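Local structure of secreted protein (Kutzneria albida DSM 43870, 5M6Q) at residues A[47-52]-A[175-180]; A[63-68]-A[107-112]; A[124-129]-A[217-222]; A[183-188]-A[200-205]. The protein is a microbial transglutaminase that probably catalyses acyl transfer from protein glutamine side chains to primary amines, thereby cross-linking or labelling proteins. All blocks are in the same frame, centred on the assembly; numbering follows the deposited sequence.

Contact 1. Residues A[47-52]-A[175-180]; sequences GVTVVN and YGWFDQ
V48 touches strand 175-179 lightly, its CG1 4.5 Å from W177 CB, while the same side chain also packs on L41 and Y21. One residue on, T49 lies against the strand: its OG1 lies 3.9 Å from Y175 CB and near the backbone of G176 and W177, without a hydrogen bond across the contact. With OG1 anti to the carbonyl carbon (chi1 -73°), CG2 stands anti to the backbone N, and this methyl reaches the edge of the indole, 4.1 Å from W177 CE3. Helix 47-53 thus lies on one face of the antiparallel sheet, the two segment axes 7.5 Å apart at closest and 41° from parallel. At N52 the side chain lies over the W177 face: CB sits 3.4 Å from the centroid of the six-membered ring, almost on its normal, as a CH-pi contact. ND2 hangs over the pyrrole part, 3.2 Å from W177 CG, with the amide tilted 61° to the indole. OD1 is hydrogen-bonded to W25 NE1 of helix 18-28, which fixes the turn of the amide.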
loop_
_atom_site.group_PDB
_atom_site.type_symbol
_atom_site.label_atom_id
_atom_site.label_comp_id
_atom_site.label_asym_id
_atom_site.label_seq_id
_atom_site.Cartn_x
_atom_site.Cartn_y
_atom_site.Cartn_z
ATOM N N GLY A 47 0.169 -2.608 -9.775
ATOM C CA GLY A 47 -1.024 -2.075 -10.399
ATOM C C GLY A 47 -2.320 -2.219 -9.625
ATOM O O GLY A 47 -3.192 -1.350 -9.705
ATOM N N VAL A 48 -2.459 -3.317 -8.887
ATOM C CA VAL A 48 -3.643 -3.536 -8.066
ATOM C C VAL A 48 -3.747 -2.394 -7.060
ATOM O O VAL A 48 -4.812 -1.810 -6.882
ATOM C CB VAL A 48 -3.612 -4.917 -7.365
ATOM C CG1 VAL A 48 -4.832 -5.105 -6.442
ATOM C CG2 VAL A 48 -3.539 -6.026 -8.389
ATOM N N THR A 49 -2.626 -2.033 -6.455
ATOM C CA THR A 49 -2.616 -0.977 -5.443
ATOM C C THR A 49 -2.769 0.414 -6.071
ATOM O O THR A 49 -3.543 1.225 -5.579
ATOM C CB THR A 49 -1.322 -1.042 -4.591
ATOM O OG1 THR A 49 -1.395 -2.177 -3.713
ATOM C CG2 THR A 49 -1.150 0.205 -3.758
ATOM N N VAL A 50 -2.063 0.675 -7.171
ATOM C CA VAL A 50 -2.165 1.964 -7.852
ATOM C C VAL A 50 -3.594 2.219 -8.285
ATOM O O VAL A 50 -4.129 3.313 -8.103
ATOM C CB VAL A 50 -1.226 2.032 -9.062
ATOM C CG1 VAL A 50 -1.597 3.222 -9.969
ATOM C CG2 VAL A 50 0.214 2.098 -8.602
ATOM N N VAL A 51 -4.233 1.200 -8.841
ATOM C CA VAL A 51 -5.609 1.385 -9.267
ATOM C C VAL A 51 -6.508 1.686 -8.063
ATOM O O VAL A 51 -7.378 2.550 -8.130
ATOM C CB VAL A 51 -6.099 0.180 -10.050
ATOM C CG1 VAL A 51 -7.619 0.237 -10.234
ATOM C CG2 VAL A 51 -5.392 0.152 -11.412
ATOM N N ASN A 52 -6.276 1.020 -6.946
ATOM C CA ASN A 52 -7.133 1.249 -5.787
ATOM C C ASN A 52 -6.915 2.602 -5.091
ATOM O O ASN A 52 -7.817 3.101 -4.438
ATOM C CB ASN A 52 -6.970 0.111 -4.781
ATOM C CG ASN A 52 -7.677 -1.160 -5.226
ATOM O OD1 ASN A 52 -8.556 -1.126 -6.086
ATOM N ND2 ASN A 52 -7.291 -2.287 -4.647
ATOM N N TYR A 175 3.279 -6.045 -3.749
ATOM C CA TYR A 175 2.366 -5.083 -3.133
ATOM C C TYR A 175 1.077 -5.778 -2.823
ATOM O O TYR A 175 0.543 -6.473 -3.682
ATOM C CB TYR A 175 2.066 -3.914 -4.071
ATOM C CG TYR A 175 3.200 -2.944 -4.194
ATOM C CD1 TYR A 175 4.268 -3.199 -5.048
ATOM C CD2 TYR A 175 3.213 -1.780 -3.445
ATOM C CE1 TYR A 175 5.332 -2.294 -5.152
ATOM C CE2 TYR A 175 4.267 -0.872 -3.546
ATOM C CZ TYR A 175 5.316 -1.136 -4.401
ATOM O OH TYR A 175 6.355 -0.234 -4.490
ATOM N N GLY A 176 0.556 -5.561 -1.621
ATOM C CA GLY A 176 -0.726 -6.118 -1.241
ATOM C C GLY A 176 -1.670 -5.044 -0.736
ATOM O O GLY A 176 -1.393 -4.373 0.249
ATOM N N TRP A 177 -2.793 -4.895 -1.422
ATOM C CA TRP A 177 -3.792 -3.922 -1.046
ATOM C C TRP A 177 -4.632 -4.451 0.099
ATOM O O TRP A 177 -5.167 -5.562 0.020
ATOM C CB TRP A 177 -4.683 -3.593 -2.233
ATOM C CG TRP A 177 -5.820 -2.717 -1.834
ATOM C CD1 TRP A 177 -7.085 -3.104 -1.498
ATOM C CD2 TRP A 177 -5.787 -1.299 -1.702
ATOM N NE1 TRP A 177 -7.844 -2.009 -1.171
ATOM C CE2 TRP A 177 -7.073 -0.886 -1.295
ATOM C CE3 TRP A 177 -4.801 -0.335 -1.901
ATOM C CZ2 TRP A 177 -7.397 0.446 -1.090
ATOM C CZ3 TRP A 177 -5.131 0.997 -1.696
ATOM C CH2 TRP A 177 -6.418 1.370 -1.301
ATOM N N PHE A 178 -4.736 -3.674 1.168
ATOM C CA PHE A 178 -5.493 -4.112 2.337
ATOM C C PHE A 178 -6.988 -3.883 2.159
ATOM O O PHE A 178 -7.458 -2.751 2.204
ATOM C CB PHE A 178 -5.023 -3.377 3.600
ATOM C CG PHE A 178 -5.485 -4.005 4.881
ATOM C CD1 PHE A 178 -6.080 -5.275 4.889
ATOM C CD2 PHE A 178 -5.307 -3.339 6.088
ATOM C CE1 PHE A 178 -6.496 -5.864 6.080
ATOM C CE2 PHE A 178 -5.716 -3.920 7.293
ATOM C CZ PHE A 178 -6.308 -5.190 7.287
ATOM N N ASP A 179 -7.728 -4.970 1.984
ATOM C CA ASP A 179 -9.181 -4.905 1.886
ATOM C C ASP A 179 -9.729 -5.096 3.293
ATOM O O ASP A 179 -9.771 -6.209 3.805
ATOM C CB ASP A 179 -9.694 -5.980 0.922
ATOM C CG ASP A 179 -11.234 -6.106 0.884
ATOM O OD1 ASP A 179 -11.963 -5.615 1.780
ATOM O OD2 ASP A 179 -11.721 -6.748 -0.069
ATOM N N GLN A 180 -10.152 -4.003 3.906
ATOM C CA GLN A 180 -10.545 -4.040 5.302
ATOM C C GLN A 180 -12.021 -4.404 5.480
ATOM O O GLN A 180 -12.506 -4.472 6.600
ATOM C CB GLN A 180 -10.216 -2.705 5.961
ATOM C CG GLN A 180 -8.699 -2.521 6.072
ATOM C CD GLN A 180 -8.265 -1.123 6.483
ATOM O OE1 GLN A 180 -8.145 -0.227 5.649
ATOM N NE2 GLN A 180 -7.968 -0.950 7.765
#

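Contact 2. Residues A[63-68]-A[107-112]; sequences LNLSFG and KNVVKA. With MES (2-(N-morpholino)-ethanesulfonic acid), chain C.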
loop_
_atom_site.group_PDB
_atom_site.type_symbol
_atom_site.label_atom_id
_atom_site.label_comp_id
_atom_site.label_asym_id
_atom_site.label_seq_id
_atom_site.Cartn_x
_atom_site.Cartn_y
_atom_site.Cartn_z
ATOM N N LEU A 63 5.612 5.766 -0.667
ATOM C CA LEU A 63 6.149 4.983 0.441
ATOM C C LEU A 63 6.466 5.850 1.651
ATOM O O LEU A 63 7.097 5.385 2.597
ATOM C CB LEU A 63 7.398 4.226 -0.013
ATOM C CG LEU A 63 7.130 3.295 -1.200
ATOM C CD1 LEU A 63 8.400 2.556 -1.639
ATOM C CD2 LEU A 63 6.037 2.280 -0.864
ATOM N N ASN A 64 5.992 7.096 1.606
ATOM C CA ASN A 64 6.264 8.126 2.619
ATOM C C ASN A 64 6.004 7.685 4.051
ATOM O O ASN A 64 6.736 8.042 4.970
ATOM C CB ASN A 64 5.391 9.372 2.366
ATOM C CG ASN A 64 5.499 9.893 0.958
ATOM O OD1 ASN A 64 4.488 10.115 0.288
ATOM N ND2 ASN A 64 6.727 10.117 0.503
ATOM N N LEU A 65 4.900 6.973 4.230
ATOM C CA LEU A 65 4.399 6.610 5.548
ATOM C C LEU A 65 4.380 5.100 5.655
ATOM O O LEU A 65 3.318 4.478 5.549
ATOM C CB LEU A 65 2.996 7.180 5.786
ATOM C CG LEU A 65 2.789 8.700 5.795
ATOM C CD1 LEU A 65 1.322 9.004 6.080
ATOM C CD2 LEU A 65 3.717 9.442 6.801
ATOM N N SER A 66 5.564 4.524 5.860
ATOM C CA SER A 66 5.745 3.069 5.904
ATOM C C SER A 66 6.136 2.623 7.301
ATOM O O SER A 66 6.973 3.254 7.937
ATOM C CB SER A 66 6.816 2.613 4.907
ATOM O OG SER A 66 6.401 2.829 3.573
ATOM N N PHE A 67 5.583 1.498 7.749
ATOM C CA PHE A 67 5.790 1.055 9.127
ATOM C C PHE A 67 6.095 -0.447 9.223
ATOM O O PHE A 67 5.691 -1.224 8.363
ATOM C CB PHE A 67 4.554 1.422 9.967
ATOM C CG PHE A 67 4.170 2.861 9.842
ATOM C CD1 PHE A 67 4.841 3.834 10.570
ATOM C CD2 PHE A 67 3.171 3.258 8.977
ATOM C CE1 PHE A 67 4.504 5.166 10.449
ATOM C CE2 PHE A 67 2.840 4.594 8.848
ATOM C CZ PHE A 67 3.502 5.545 9.582
ATOM N N GLY A 68 6.816 -0.836 10.276
ATOM C CA GLY A 68 7.205 -2.218 10.488
ATOM C C GLY A 68 6.041 -3.136 10.843
ATOM O O GLY A 68 6.111 -4.344 10.627
ATOM N N LYS A 107 7.786 11.182 10.209
ATOM C CA LYS A 107 8.322 11.882 9.050
ATOM C C LYS A 107 7.363 11.764 7.872
ATOM O O LYS A 107 6.652 10.764 7.757
ATOM C CB LYS A 107 9.699 11.328 8.693
ATOM C CG LYS A 107 10.660 11.427 9.878
ATOM C CD LYS A 107 12.116 11.443 9.442
ATOM C CE LYS A 107 13.001 12.234 10.426
ATOM N NZ LYS A 107 12.962 11.662 11.800
ATOM N N ASN A 108 7.310 12.808 7.041
ATOM C CA ASN A 108 6.639 12.779 5.725
ATOM C C ASN A 108 5.124 12.856 5.746
ATOM O O ASN A 108 4.494 12.603 4.730
ATOM C CB ASN A 108 7.021 11.517 4.945
ATOM C CG ASN A 108 8.503 11.250 4.971
ATOM O OD1 ASN A 108 9.302 12.158 4.770
ATOM N ND2 ASN A 108 8.884 9.995 5.234
ATOM N N VAL A 109 4.534 13.198 6.884
ATOM C CA VAL A 109 3.080 13.241 6.986
ATOM C C VAL A 109 2.510 14.387 6.159
ATOM O O VAL A 109 1.479 14.242 5.507
ATOM C CB VAL A 109 2.634 13.357 8.455
ATOM C CG1 VAL A 109 1.113 13.369 8.535
ATOM C CG2 VAL A 109 3.225 12.203 9.269
ATOM N N VAL A 110 3.189 15.530 6.175
ATOM C CA VAL A 110 2.707 16.682 5.421
ATOM C C VAL A 110 2.803 16.392 3.924
ATOM O O VAL A 110 1.870 16.642 3.171
ATOM C CB VAL A 110 3.478 17.972 5.795
ATOM C CG1 VAL A 110 2.994 19.140 4.940
ATOM C CG2 VAL A 110 3.303 18.285 7.280
ATOM N N LYS A 111 3.926 15.840 3.504
ATOM C CA LYS A 111 4.137 15.466 2.112
ATOM C C LYS A 111 3.091 14.452 1.604
ATOM O O LYS A 111 2.786 14.407 0.406
ATOM C CB LYS A 111 5.551 14.895 1.957
ATOM C CG LYS A 111 6.032 14.749 0.523
ATOM C CD LYS A 111 7.006 13.574 0.350
ATOM C CE LYS A 111 8.376 13.864 0.943
ATOM N NZ LYS A 111 9.392 12.816 0.584
ATOM N N ALA A 112 2.545 13.643 2.514
ATOM C CA ALA A 112 1.639 12.557 2.134
ATOM C C ALA A 112 0.321 13.074 1.577
ATOM O O ALA A 112 -0.313 12.400 0.777
ATOM C CB ALA A 112 1.378 11.638 3.318
HETATM O O1 MES C . 11.315 6.424 -4.814
HETATM C C2 MES C . 10.923 7.754 -4.474
HETATM C C3 MES C . 11.453 8.133 -3.091
HETATM N N4 MES C . 11.026 7.096 -2.161
HETATM C C5 MES C . 11.303 5.701 -2.495
HETATM C C6 MES C . 10.781 5.458 -3.906
HETATM C C7 MES C . 11.023 7.439 -0.749
HETATM C C8 MES C . 9.880 8.426 -0.501
HETATM S S MES C . 9.957 8.915 1.094
HETATM O O1S MES C . 9.006 10.034 1.344
HETATM O O2S MES C . 9.630 7.764 1.964
HETATM O O3S MES C . 11.347 9.320 1.426
#
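L65 reaches segment 107-112 with the end of its side chain, and here the packing is close. CD2 lies 3.7 Å from V109 CG2, the two side chains crossing at about a right angle, and it also abuts the backbone oxygen of K107. The other branch, CD1, meets A112 CB at 3.8 Å. L80 of helix 70-84 packs on both L65 and V109, so this part is buried. Beside it N108, in a left-handed backbone conformation, sends ND2 to N64 O at 2.9 Å; the bond is fairly straight (158°), in the carbonyl plane and on a lone pair, and the acceptor lies near the amide plane of N108. Q156 NE2 is hydrogen-bonded to K107 O and makes a weak bond to the same N64 oxygen. The contact thereby joins the lead-in to the edge strand 66-67 with the weakly bonded short helix 109-112. Toward solvent the fit is looser and more polar. The aliphatic part of K111 crosses N64 at about a right angle, CD 3.5 Å from N64 ND2. Bent at chi2 and chi3 (-73°), the lysine chain brings NZ to MES O1S at 2.9 Å. N64 ND2 approaches the same sulfonate oxygen, at a distance too short to be trusted; the buffer molecule probably comes from the crystallisation liquor.

Contact 3. Residues A[124-129]-A[217-222]; sequences ASIFSK and FTVAFA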
loop_
_atom_site.group_PDB
_atom_site.type_symbol
_atom_site.label_atom_id
_atom_site.label_comp_id
_atom_site.label_asym_id
_atom_site.label_seq_id
_atom_site.Cartn_x
_atom_site.Cartn_y
_atom_site.Cartn_z
ATOM N N ALA A 124 -7.478 7.645 4.057
ATOM C CA ALA A 124 -6.231 6.940 4.294
ATOM C C ALA A 124 -6.435 5.441 4.072
ATOM O O ALA A 124 -7.368 4.852 4.607
ATOM C CB ALA A 124 -5.727 7.219 5.690
ATOM N N SER A 125 -5.570 4.837 3.263
ATOM C CA SER A 125 -5.673 3.427 2.928
ATOM C C SER A 125 -4.354 2.747 3.231
ATOM O O SER A 125 -3.358 3.421 3.427
ATOM C CB SER A 125 -6.052 3.247 1.464
ATOM O OG SER A 125 -7.355 3.748 1.241
ATOM N N ILE A 126 -4.361 1.418 3.299
ATOM C CA ILE A 126 -3.172 0.649 3.669
ATOM C C ILE A 126 -2.830 -0.332 2.563
ATOM O O ILE A 126 -3.711 -0.932 1.937
ATOM C CB ILE A 126 -3.362 -0.096 5.006
ATOM C CG1 ILE A 126 -3.491 0.899 6.154
ATOM C CG2 ILE A 126 -2.210 -1.097 5.289
ATOM C CD1 ILE A 126 -3.733 0.238 7.490
ATOM N N PHE A 127 -1.542 -0.472 2.305
ATOM C CA PHE A 127 -1.072 -1.588 1.515
ATOM C C PHE A 127 0.218 -2.052 2.147
ATOM O O PHE A 127 0.829 -1.320 2.913
ATOM C CB PHE A 127 -0.893 -1.200 0.045
ATOM C CG PHE A 127 0.088 -0.099 -0.175
ATOM C CD1 PHE A 127 1.436 -0.374 -0.344
ATOM C CD2 PHE A 127 -0.337 1.221 -0.241
ATOM C CE1 PHE A 127 2.354 0.652 -0.557
ATOM C CE2 PHE A 127 0.575 2.249 -0.443
ATOM C CZ PHE A 127 1.918 1.958 -0.612
ATOM N N SER A 128 0.626 -3.273 1.830
ATOM C CA SER A 128 1.841 -3.839 2.368
ATOM C C SER A 128 2.796 -4.134 1.246
ATOM O O SER A 128 2.431 -4.757 0.245
ATOM C CB SER A 128 1.559 -5.122 3.142
ATOM O OG SER A 128 2.778 -5.636 3.641
ATOM N N LYS A 129 4.034 -3.711 1.429
ATOM C CA LYS A 129 5.040 -3.905 0.418
ATOM C C LYS A 129 6.137 -4.817 0.936
ATOM O O LYS A 129 6.649 -4.635 2.039
ATOM C CB LYS A 129 5.626 -2.556 -0.020
ATOM C CG LYS A 129 6.764 -2.663 -1.007
ATOM C CD LYS A 129 7.481 -1.297 -1.123
ATOM C CE LYS A 129 8.705 -1.380 -1.999
ATOM N NZ LYS A 129 8.388 -1.846 -3.395
ATOM N N PHE A 217 4.177 -1.863 6.168
ATOM C CA PHE A 217 2.778 -1.560 6.032
ATOM C C PHE A 217 2.676 -0.054 5.882
ATOM O O PHE A 217 3.145 0.702 6.733
ATOM C CB PHE A 217 1.995 -2.077 7.237
ATOM C CG PHE A 217 2.055 -3.564 7.377
ATOM C CD1 PHE A 217 1.099 -4.363 6.770
ATOM C CD2 PHE A 217 3.098 -4.164 8.055
ATOM C CE1 PHE A 217 1.168 -5.729 6.879
ATOM C CE2 PHE A 217 3.169 -5.530 8.164
ATOM C CZ PHE A 217 2.209 -6.310 7.575
ATOM N N THR A 218 2.044 0.360 4.798
ATOM C CA THR A 218 2.161 1.722 4.312
ATOM C C THR A 218 0.806 2.365 4.251
ATOM O O THR A 218 -0.174 1.749 3.838
ATOM C CB THR A 218 2.829 1.749 2.918
ATOM O OG1 THR A 218 4.125 1.153 3.019
ATOM C CG2 THR A 218 2.957 3.182 2.384
ATOM N N VAL A 219 0.754 3.607 4.697
ATOM C CA VAL A 219 -0.473 4.374 4.686
ATOM C C VAL A 219 -0.357 5.412 3.600
ATOM O O VAL A 219 0.658 6.101 3.507
ATOM C CB VAL A 219 -0.728 5.030 6.055
ATOM C CG1 VAL A 219 -2.066 5.754 6.045
ATOM C CG2 VAL A 219 -0.666 4.001 7.157
ATOM N N ALA A 220 -1.389 5.529 2.779
ATOM C CA ALA A 220 -1.406 6.522 1.714
ATOM C C ALA A 220 -2.827 7.006 1.515
ATOM O O ALA A 220 -3.789 6.301 1.846
ATOM C CB ALA A 220 -0.849 5.938 0.405
ATOM N N PHE A 221 -2.971 8.208 0.976
ATOM C CA PHE A 221 -4.290 8.726 0.691
ATOM C C PHE A 221 -4.813 8.173 -0.609
ATOM O O PHE A 221 -4.132 8.171 -1.628
ATOM C CB PHE A 221 -4.285 10.259 0.680
ATOM C CG PHE A 221 -4.299 10.843 2.057
ATOM C CD1 PHE A 221 -5.404 10.672 2.869
ATOM C CD2 PHE A 221 -3.195 11.512 2.563
ATOM C CE1 PHE A 221 -5.430 11.183 4.140
ATOM C CE2 PHE A 221 -3.215 12.035 3.840
ATOM C CZ PHE A 221 -4.334 11.863 4.635
ATOM N N ALA A 222 -6.020 7.647 -0.543
ATOM C CA ALA A 222 -6.731 7.228 -1.733
ATOM C C ALA A 222 -7.822 8.256 -2.003
ATOM O O ALA A 222 -8.293 8.932 -1.091
ATOM C CB ALA A 222 -7.323 5.827 -1.562
#
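F127 lays its ring over T218, whose CB is 3.9 Å from the ring centroid and 22° off the normal, a CH-pi contact; T218 CG2 reaches in to 3.4 Å from F127 CZ. The ring gets there because CG stands between the backbone N and the carbonyl carbon (chi1 60°), and A220 CB meets its edge. With alanine here, the T218 methyl would probably lose its cover and a gap open beside A220. Beneath, F127 and T218 form an antiparallel hydrogen-bonded pair, T218 N giving to F127 O at 2.8 Å; S125 and A220 form the next, with S125 N to A220 O at 2.7 Å. On the opposite face A124 CB packs on V219 CG1 at 4.0 Å, and S128 OG, bonded to Q215 NE2 and V216 O, lies over the F217 ring, 3.6 Å from CE1. Helix 47-53 touches the F127 and A220 face through T49 and L53, helix 70-84 the I126, F217 and F221 face, while strands 174-179 and 66-67 extend the sheet on either side.

Contact 4. Residues A[183-188]-A[200-205]; sequences NTWWHA and STLRHY
The antiparallel strands 184-188 and 196-200 meet in a hydrogen-bonded pair, W185 with S200, just before the chain turns into the short helix 202-205. W185 N gives to S200 O and S200 N to W185 O, each at 2.8 Å. T201 is the N-cap, its OG1 accepting from H204 N. A water joins the two segments at this end, donating to N183 O and accepting from L202 N. Alongside, L202 and W185 point the same way, and L202 CD1 sits over the indole as a CH-pi contact, 3.9 Å from the centroid of its five-membered ring. F178 stacks on the same tryptophan. H187 is gripped at both nitrogens: NE2 shares a straight hydrogen bond with S200 OG, 2.7 Å long, and ND1 pairs with D174 OD2. Y205 meets it T-shaped, edge to the imidazole face, with centroids 4.9 Å apart and planes at 83°; with CG anti to the backbone N (chi1 175°), the phenol slides past the histidine and sets CD1 over its centre. Replaced by an alanine, H187 would probably leave S200 OG and D174 without their shared partner and the Y205 edge without a face to rest on. A buffer molecule lies nearby, bonded to H204 NE2. Such an aspartate-histidine pair on neighbouring strands is consistent with the cysteine-based active site of microbial transglutaminases.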
loop_
_atom_site.group_PDB
_atom_site.type_symbol
_atom_site.label_atom_id
_atom_site.label_comp_id
_atom_site.label_asym_id
_atom_site.label_seq_id
_atom_site.Cartn_x
_atom_site.Cartn_y
_atom_site.Cartn_z
ATOM N N ASN A 183 -10.789 -8.309 5.380
ATOM C CA ASN A 183 -9.509 -8.609 6.014
ATOM C C ASN A 183 -8.644 -9.492 5.106
ATOM O O ASN A 183 -8.043 -10.457 5.565
ATOM C CB ASN A 183 -9.717 -9.295 7.371
ATOM C CG ASN A 183 -8.486 -9.261 8.226
ATOM O OD1 ASN A 183 -7.782 -8.247 8.274
ATOM N ND2 ASN A 183 -8.196 -10.375 8.906
ATOM N N THR A 184 -8.595 -9.164 3.817
ATOM C CA THR A 184 -7.721 -9.873 2.884
ATOM C C THR A 184 -6.782 -8.905 2.186
ATOM O O THR A 184 -6.971 -7.693 2.230
ATOM C CB THR A 184 -8.502 -10.648 1.810
ATOM O OG1 THR A 184 -9.413 -9.768 1.137
ATOM C CG2 THR A 184 -9.291 -11.794 2.445
ATOM N N TRP A 185 -5.785 -9.475 1.528
ATOM C CA TRP A 185 -4.715 -8.734 0.915
ATOM C C TRP A 185 -4.684 -9.069 -0.571
ATOM O O TRP A 185 -4.569 -10.233 -0.948
ATOM C CB TRP A 185 -3.394 -9.066 1.616
ATOM C CG TRP A 185 -3.446 -8.532 3.007
ATOM C CD1 TRP A 185 -4.061 -9.107 4.084
ATOM C CD2 TRP A 185 -2.949 -7.260 3.456
ATOM N NE1 TRP A 185 -3.947 -8.284 5.185
ATOM C CE2 TRP A 185 -3.265 -7.148 4.827
ATOM C CE3 TRP A 185 -2.253 -6.215 2.836
ATOM C CZ2 TRP A 185 -2.908 -6.030 5.590
ATOM C CZ3 TRP A 185 -1.891 -5.114 3.593
ATOM C CH2 TRP A 185 -2.222 -5.026 4.957
ATOM N N TRP A 186 -4.848 -8.041 -1.401
ATOM C CA TRP A 186 -4.970 -8.227 -2.841
ATOM C C TRP A 186 -3.660 -7.958 -3.540
ATOM O O TRP A 186 -3.091 -6.876 -3.420
ATOM C CB TRP A 186 -6.065 -7.316 -3.387
ATOM C CG TRP A 186 -7.414 -7.728 -2.903
ATOM C CD1 TRP A 186 -7.950 -7.483 -1.675
ATOM C CD2 TRP A 186 -8.392 -8.494 -3.627
ATOM N NE1 TRP A 186 -9.213 -8.040 -1.593
ATOM C CE2 TRP A 186 -9.506 -8.663 -2.776
ATOM C CE3 TRP A 186 -8.427 -9.061 -4.905
ATOM C CZ2 TRP A 186 -10.651 -9.361 -3.167
ATOM C CZ3 TRP A 186 -9.568 -9.748 -5.293
ATOM C CH2 TRP A 186 -10.663 -9.889 -4.431
ATOM N N HIS A 187 -3.169 -8.955 -4.259
ATOM C CA HIS A 187 -1.923 -8.790 -4.967
ATOM C C HIS A 187 -2.012 -9.547 -6.283
ATOM O O HIS A 187 -3.105 -9.831 -6.756
ATOM C CB HIS A 187 -0.711 -9.236 -4.113
ATOM C CG HIS A 187 -0.817 -10.610 -3.517
ATOM N ND1 HIS A 187 0.220 -11.515 -3.566
ATOM C CD2 HIS A 187 -1.801 -11.210 -2.807
ATOM C CE1 HIS A 187 -0.130 -12.624 -2.943
ATOM N NE2 HIS A 187 -1.350 -12.464 -2.468
ATOM N N ALA A 188 -0.876 -9.826 -6.900
ATOM C CA ALA A 188 -0.875 -10.478 -8.211
ATOM C C ALA A 188 0.483 -11.125 -8.434
ATOM O O ALA A 188 1.405 -10.923 -7.639
ATOM C CB ALA A 188 -1.209 -9.474 -9.345
ATOM N N SER A 200 -5.449 -12.863 -0.630
ATOM C CA SER A 200 -4.792 -13.716 0.367
ATOM C C SER A 200 -5.065 -13.324 1.805
ATOM O O SER A 200 -5.402 -12.173 2.100
ATOM C CB SER A 200 -3.282 -13.714 0.145
ATOM O OG SER A 200 -2.977 -14.229 -1.133
ATOM N N THR A 201 -4.914 -14.286 2.705
ATOM C CA THR A 201 -4.781 -13.931 4.106
ATOM C C THR A 201 -3.463 -13.186 4.263
ATOM O O THR A 201 -2.547 -13.353 3.452
ATOM C CB THR A 201 -4.752 -15.146 5.027
ATOM O OG1 THR A 201 -3.553 -15.868 4.770
ATOM C CG2 THR A 201 -5.960 -16.059 4.809
ATOM N N LEU A 202 -3.348 -12.390 5.323
ATOM C CA LEU A 202 -2.097 -11.713 5.625
ATOM C C LEU A 202 -0.959 -12.701 5.821
ATOM O O LEU A 202 0.139 -12.483 5.326
ATOM C CB LEU A 202 -2.240 -10.835 6.872
ATOM C CG LEU A 202 -0.925 -10.149 7.254
ATOM C CD1 LEU A 202 -0.467 -9.197 6.153
ATOM C CD2 LEU A 202 -1.025 -9.438 8.604
ATOM N N ARG A 203 -1.215 -13.802 6.527
ATOM C CA ARG A 203 -0.176 -14.801 6.718
ATOM C C ARG A 203 0.341 -15.337 5.370
ATOM O O ARG A 203 1.531 -15.550 5.192
ATOM C CB ARG A 203 -0.674 -15.974 7.569
ATOM C CG ARG A 203 0.428 -16.975 7.882
ATOM C CD ARG A 203 -0.068 -18.227 8.600
ATOM N NE ARG A 203 -1.135 -17.945 9.557
ATOM C CZ ARG A 203 -0.955 -17.398 10.758
ATOM N NH1 ARG A 203 0.261 -17.050 11.169
ATOM N NH2 ARG A 203 -2.003 -17.190 11.550
ATOM N N HIS A 204 -0.555 -15.569 4.424
ATOM C CA HIS A 204 -0.123 -16.134 3.161
ATOM C C HIS A 204 0.638 -15.098 2.342
ATOM O O HIS A 204 1.687 -15.394 1.750
ATOM C CB HIS A 204 -1.315 -16.662 2.374
ATOM C CG HIS A 204 -0.946 -17.170 1.020
ATOM N ND1 HIS A 204 -0.319 -18.379 0.829
ATOM C CD2 HIS A 204 -1.081 -16.613 -0.205
ATOM C CE1 HIS A 204 -0.095 -18.553 -0.459
ATOM N NE2 HIS A 204 -0.550 -17.500 -1.109
ATOM N N TYR A 205 0.101 -13.880 2.305
ATOM C CA TYR A 205 0.769 -12.783 1.620
ATOM C C TYR A 205 2.183 -12.563 2.196
ATOM O O TYR A 205 3.119 -12.250 1.464
ATOM C CB TYR A 205 -0.056 -11.486 1.712
ATOM C CG TYR A 205 0.706 -10.326 1.109
ATOM C CD1 TYR A 205 0.851 -10.218 -0.274
ATOM C CD2 TYR A 205 1.349 -9.393 1.915
ATOM C CE1 TYR A 205 1.576 -9.173 -0.838
ATOM C CE2 TYR A 205 2.081 -8.347 1.357
ATOM C CZ TYR A 205 2.185 -8.251 -0.019
ATOM O OH TYR A 205 2.925 -7.235 -0.587
HETATM O O HOH W 1 -5.684 -11.441 6.783
#

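Overall arrangement
All four contacts reach one antiparallel sheet. Strands 184-188, 174-179, 122-131, 214-223 and 66-67 lie side by side in that order, so contacts 4, 1, 3 and 2 follow one another across it. Contact 3 is nearest the middle of the chain, its centre about 8 Å from that of contact 1 and 10 Å from that of contact 2; contacts 2 and 4 lie on opposite sides of the chain's centre, their own centres about 22 Å apart. Along the chain contact 2 is nested within the loop closed by contact 1, and contact 4 within that of contact 3, while contacts 1 and 3 interlock. The early helix 47-53 is thereby tied to a sheet built largely from later sequence.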